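Local coordinates for protein acetylacetone-cleaving enzyme (Acinetobacter johnsonii, PDB 3BAL) that cleaves acetylacetone with molecular oxygen into methylglyoxal and acetate, using one bound iron cation per subunit of a homotetramer, at residues F24-W35 with A49-A60. Numbering follows the deposited sequence.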
loop_
_atom_site.group_PDB
_atom_site.type_symbol
_atom_site.label_atom_id
_atom_site.label_comp_id
_atom_site.label_asym_id
_atom_site.label_seq_id
_atom_site.Cartn_x
_atom_site.Cartn_y
_atom_site.Cartn_z
ATOM N N PHE A 24 5.935 21.426 -16.976
ATOM C CA PHE A 24 6.110 21.029 -15.581
ATOM C C PHE A 24 6.575 22.304 -14.864
ATOM O O PHE A 24 7.374 23.060 -15.416
ATOM C CB PHE A 24 7.184 19.941 -15.490
ATOM C CG PHE A 24 7.281 19.289 -14.141
ATOM C CD1 PHE A 24 6.291 18.415 -13.706
ATOM C CD2 PHE A 24 8.360 19.553 -13.301
ATOM C CE1 PHE A 24 6.371 17.811 -12.452
ATOM C CE2 PHE A 24 8.448 18.953 -12.048
ATOM C CZ PHE A 24 7.451 18.079 -11.623
ATOM N N PRO A 25 6.095 22.556 -13.629
ATOM C CA PRO A 25 6.504 23.773 -12.909
ATOM C C PRO A 25 8.001 24.087 -12.895
ATOM O O PRO A 25 8.828 23.241 -12.549
ATOM C CB PRO A 25 5.908 23.572 -11.510
ATOM C CG PRO A 25 5.731 22.093 -11.402
ATOM C CD PRO A 25 5.266 21.695 -12.768
ATOM N N GLU A 26 8.332 25.318 -13.280
ATOM C CA GLU A 26 9.713 25.777 -13.340
ATOM C C GLU A 26 10.394 25.807 -11.987
ATOM O O GLU A 26 11.622 25.767 -11.899
ATOM C CB GLU A 26 9.790 27.173 -13.963
ATOM C CG GLU A 26 9.625 27.197 -15.470
ATOM C CD GLU A 26 10.083 28.511 -16.078
ATOM O OE1 GLU A 26 9.539 29.570 -15.689
ATOM O OE2 GLU A 26 10.987 28.490 -16.944
ATOM N N ALA A 27 9.604 25.883 -10.926
ATOM C CA ALA A 27 10.179 25.917 -9.592
ATOM C C ALA A 27 10.870 24.590 -9.247
ATOM O O ALA A 27 11.862 24.580 -8.515
ATOM C CB ALA A 27 9.090 26.232 -8.568
ATOM N N PHE A 28 10.370 23.483 -9.801
ATOM C CA PHE A 28 10.927 22.160 -9.506
ATOM C C PHE A 28 11.658 21.416 -10.630
ATOM O O PHE A 28 11.830 20.196 -10.561
ATOM C CB PHE A 28 9.821 21.256 -8.960
ATOM C CG PHE A 28 8.998 21.897 -7.891
ATOM C CD1 PHE A 28 7.884 22.649 -8.218
ATOM C CD2 PHE A 28 9.354 21.772 -6.556
ATOM C CE1 PHE A 28 7.132 23.277 -7.225
ATOM C CE2 PHE A 28 8.609 22.397 -5.556
ATOM C CZ PHE A 28 7.498 23.148 -5.892
ATOM N N SER A 29 12.084 22.138 -11.657
ATOM C CA SER A 29 12.806 21.517 -12.754
ATOM C C SER A 29 13.573 22.557 -13.564
ATOM O O SER A 29 13.482 23.753 -13.296
ATOM C CB SER A 29 11.840 20.751 -13.663
ATOM O OG SER A 29 10.856 21.610 -14.205
ATOM N N ASP A 30 14.353 22.078 -14.531
ATOM C CA ASP A 30 15.134 22.927 -15.423
ATOM C C ASP A 30 15.097 22.289 -16.807
ATOM O O ASP A 30 15.293 21.082 -16.948
ATOM C CB ASP A 30 16.583 23.050 -14.949
ATOM C CG ASP A 30 17.416 23.927 -15.867
ATOM O OD1 ASP A 30 18.340 23.405 -16.529
ATOM O OD2 ASP A 30 17.144 25.148 -15.938
ATOM N N GLY A 31 14.859 23.103 -17.828
ATOM C CA GLY A 31 14.759 22.578 -19.176
ATOM C C GLY A 31 13.272 22.519 -19.468
ATOM O O GLY A 31 12.459 22.669 -18.555
ATOM N N GLY A 32 12.891 22.291 -20.713
ATOM C CA GLY A 32 11.471 22.270 -21.012
ATOM C C GLY A 32 10.746 20.968 -20.731
ATOM O O GLY A 32 10.201 20.368 -21.652
ATOM N N ILE A 33 10.720 20.521 -19.479
ATOM C CA ILE A 33 10.029 19.271 -19.160
ATOM C C ILE A 33 8.511 19.441 -19.228
ATOM O O ILE A 33 7.966 20.421 -18.722
ATOM C CB ILE A 33 10.419 18.747 -17.742
ATOM C CG1 ILE A 33 11.894 18.341 -17.720
ATOM C CG2 ILE A 33 9.549 17.552 -17.357
ATOM C CD1 ILE A 33 12.351 17.760 -16.397
ATOM N N THR A 34 7.833 18.499 -19.875
ATOM C CA THR A 34 6.377 18.541 -19.970
ATOM C C THR A 34 5.840 17.245 -19.364
ATOM O O THR A 34 6.550 16.236 -19.319
ATOM C CB THR A 34 5.896 18.709 -21.446
ATOM O OG1 THR A 34 6.538 17.742 -22.288
ATOM C CG2 THR A 34 6.212 20.116 -21.950
ATOM N N TRP A 35 4.607 17.262 -18.874
ATOM C CA TRP A 35 4.071 16.056 -18.255
ATOM C C TRP A 35 2.564 15.933 -18.353
ATOM O O TRP A 35 1.889 16.796 -18.919
ATOM C CB TRP A 35 4.470 16.001 -16.768
ATOM C CG TRP A 35 3.689 16.965 -15.884
ATOM C CD1 TRP A 35 3.497 18.301 -16.098
ATOM C CD2 TRP A 35 2.986 16.654 -14.669
ATOM N NE1 TRP A 35 2.718 18.839 -15.101
ATOM C CE2 TRP A 35 2.388 17.851 -14.212
ATOM C CE3 TRP A 35 2.802 15.481 -13.923
ATOM C CZ2 TRP A 35 1.616 17.908 -13.044
ATOM C CZ3 TRP A 35 2.035 15.541 -12.760
ATOM C CH2 TRP A 35 1.451 16.745 -12.336
ATOM N N ALA A 49 2.080 9.277 -13.251
ATOM C CA ALA A 49 2.276 10.285 -14.292
ATOM C C ALA A 49 3.285 9.878 -15.361
ATOM O O ALA A 49 4.046 8.926 -15.177
ATOM C CB ALA A 49 2.704 11.606 -13.645
ATOM N N ILE A 50 3.281 10.604 -16.480
ATOM C CA ILE A 50 4.210 10.347 -17.577
ATOM C C ILE A 50 4.939 11.655 -17.945
ATOM O O ILE A 50 4.342 12.733 -17.925
ATOM C CB ILE A 50 3.469 9.722 -18.804
ATOM C CG1 ILE A 50 4.473 9.372 -19.903
ATOM C CG2 ILE A 50 2.377 10.653 -19.316
ATOM C CD1 ILE A 50 3.926 8.379 -20.921
ATOM N N PHE A 51 6.232 11.564 -18.263
ATOM C CA PHE A 51 7.029 12.754 -18.569
ATOM C C PHE A 51 7.823 12.732 -19.879
ATOM O O PHE A 51 8.355 11.693 -20.279
ATOM C CB PHE A 51 8.029 13.035 -17.426
ATOM C CG PHE A 51 7.411 13.033 -16.049
ATOM C CD1 PHE A 51 7.038 11.834 -15.440
ATOM C CD2 PHE A 51 7.170 14.230 -15.378
ATOM C CE1 PHE A 51 6.430 11.821 -14.182
ATOM C CE2 PHE A 51 6.559 14.233 -14.118
ATOM C CZ PHE A 51 6.186 13.023 -13.518
ATOM N N ASN A 52 7.884 13.892 -20.536
ATOM C CA ASN A 52 8.660 14.077 -21.768
ATOM C C ASN A 52 9.762 15.064 -21.368
ATOM O O ASN A 52 9.472 16.188 -20.950
ATOM C CB ASN A 52 7.803 14.661 -22.904
ATOM C CG ASN A 52 6.927 13.605 -23.592
ATOM O OD1 ASN A 52 7.270 12.419 -23.630
ATOM N ND2 ASN A 52 5.810 14.040 -24.157
ATOM N N CYS A 53 11.018 14.641 -21.490
ATOM C CA CYS A 53 12.158 15.459 -21.078
ATOM C C CYS A 53 13.169 15.781 -22.175
ATOM O O CYS A 53 13.758 14.883 -22.772
ATOM C CB CYS A 53 12.901 14.752 -19.939
ATOM S SG CYS A 53 11.816 14.030 -18.695
ATOM N N PRO A 54 13.388 17.077 -22.446
ATOM C CA PRO A 54 14.343 17.512 -23.471
ATOM C C PRO A 54 15.769 17.150 -23.067
ATOM O O PRO A 54 16.038 16.826 -21.904
ATOM C CB PRO A 54 14.141 19.026 -23.510
ATOM C CG PRO A 54 12.713 19.185 -23.143
ATOM C CD PRO A 54 12.574 18.213 -21.987
ATOM N N ALA A 55 16.689 17.205 -24.022
ATOM C CA ALA A 55 18.077 16.908 -23.714
ATOM C C ALA A 55 18.589 18.012 -22.787
ATOM O O ALA A 55 18.321 19.196 -23.005
ATOM C CB ALA A 55 18.899 16.860 -24.995
ATOM N N GLY A 56 19.300 17.613 -21.736
ATOM C CA GLY A 56 19.839 18.575 -20.795
ATOM C C GLY A 56 18.919 18.970 -19.651
ATOM O O GLY A 56 19.317 19.773 -18.796
ATOM N N SER A 57 17.703 18.423 -19.612
ATOM C CA SER A 57 16.753 18.771 -18.547
ATOM C C SER A 57 16.963 17.970 -17.261
ATOM O O SER A 57 17.649 16.949 -17.260
ATOM C CB SER A 57 15.300 18.611 -19.032
ATOM O OG SER A 57 14.958 17.264 -19.290
ATOM N N SER A 58 16.378 18.459 -16.170
ATOM C CA SER A 58 16.501 17.815 -14.868
ATOM C C SER A 58 15.410 18.258 -13.903
ATOM O O SER A 58 14.662 19.202 -14.179
ATOM C CB SER A 58 17.866 18.135 -14.249
ATOM O OG SER A 58 18.024 19.531 -14.054
ATOM N N PHE A 59 15.321 17.558 -12.775
ATOM C CA PHE A 59 14.346 17.872 -11.735
ATOM C C PHE A 59 15.071 18.455 -10.528
ATOM O O PHE A 59 16.232 18.132 -10.287
ATOM C CB PHE A 59 13.584 16.616 -11.290
ATOM C CG PHE A 59 12.600 16.096 -12.309
ATOM C CD1 PHE A 59 12.953 15.069 -13.192
ATOM C CD2 PHE A 59 11.303 16.608 -12.359
ATOM C CE1 PHE A 59 12.023 14.559 -14.102
ATOM C CE2 PHE A 59 10.365 16.109 -13.264
ATOM C CZ PHE A 59 10.722 15.081 -14.137
ATOM N N ALA A 60 14.385 19.318 -9.779
ATOM C CA ALA A 60 14.960 19.929 -8.580
ATOM C C ALA A 60 15.179 18.835 -7.538
ATOM O O ALA A 60 14.553 17.774 -7.612
ATOM C CB ALA A 60 14.020 20.991 -8.037
HETATM O O HOH W 1 19.235 20.702 -16.176
HETATM O O HOH W 2 8.954 18.455 -23.206
#
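D30 and S58 exchange two backbone hydrogen bonds, and T34 and N52 exchange two more. Each pair is an antiparallel hydrogen-bonded pair. The register shifts by two residues between them, so there are two separate short ladders. A fifth bond, from A60 N to F28 O (2.8 Å), lies just beyond the S29-F59 non-hydrogen-bonded pair.

The loops between the ladders also meet. The P54 ring lies against the carbonyl of G32, with CG 3.2 Å from G32 O. S57 OG turns back within its own segment to P54 O (2.9 Å), inside the type II turn P54-S57.

Two waters join the segments. One donates to D30 OD1 and G56 O and accepts from S58 OG. The other donates to G32 O and N52 O and accepts from T34 OG1.

The apolar part is built on F24, F51 and F59. F24 has CG anti to its backbone N (chi1 -170°), which sends the ring toward the other two. F59 presents its edge to one face of F24, with the planes at 84° and F59 CE2 3.6 Å from F24 CE2. F51 also turns an edge toward the face of F24, with the centroids 6.0 Å apart. I33 CD1 sits over the centre of the F59 ring, 3.9 Å from the centroid, as a CH-pi contact. W35 lies alongside F51, its CB 3.5 Å from F51 CD2, while A49 CB meets the edge of the indole. F115 stacks on F51.

The F59 side chain is about 7 Å from the zinc ion bound by H62, H64 and H104, probably the site of the catalytic iron. The two ladders belong to different antiparallel sheets. The aromatic cluster links them, since F51 and F59 come from different sheets and both meet F24, as in the jelly-roll barrel of the cupin fold.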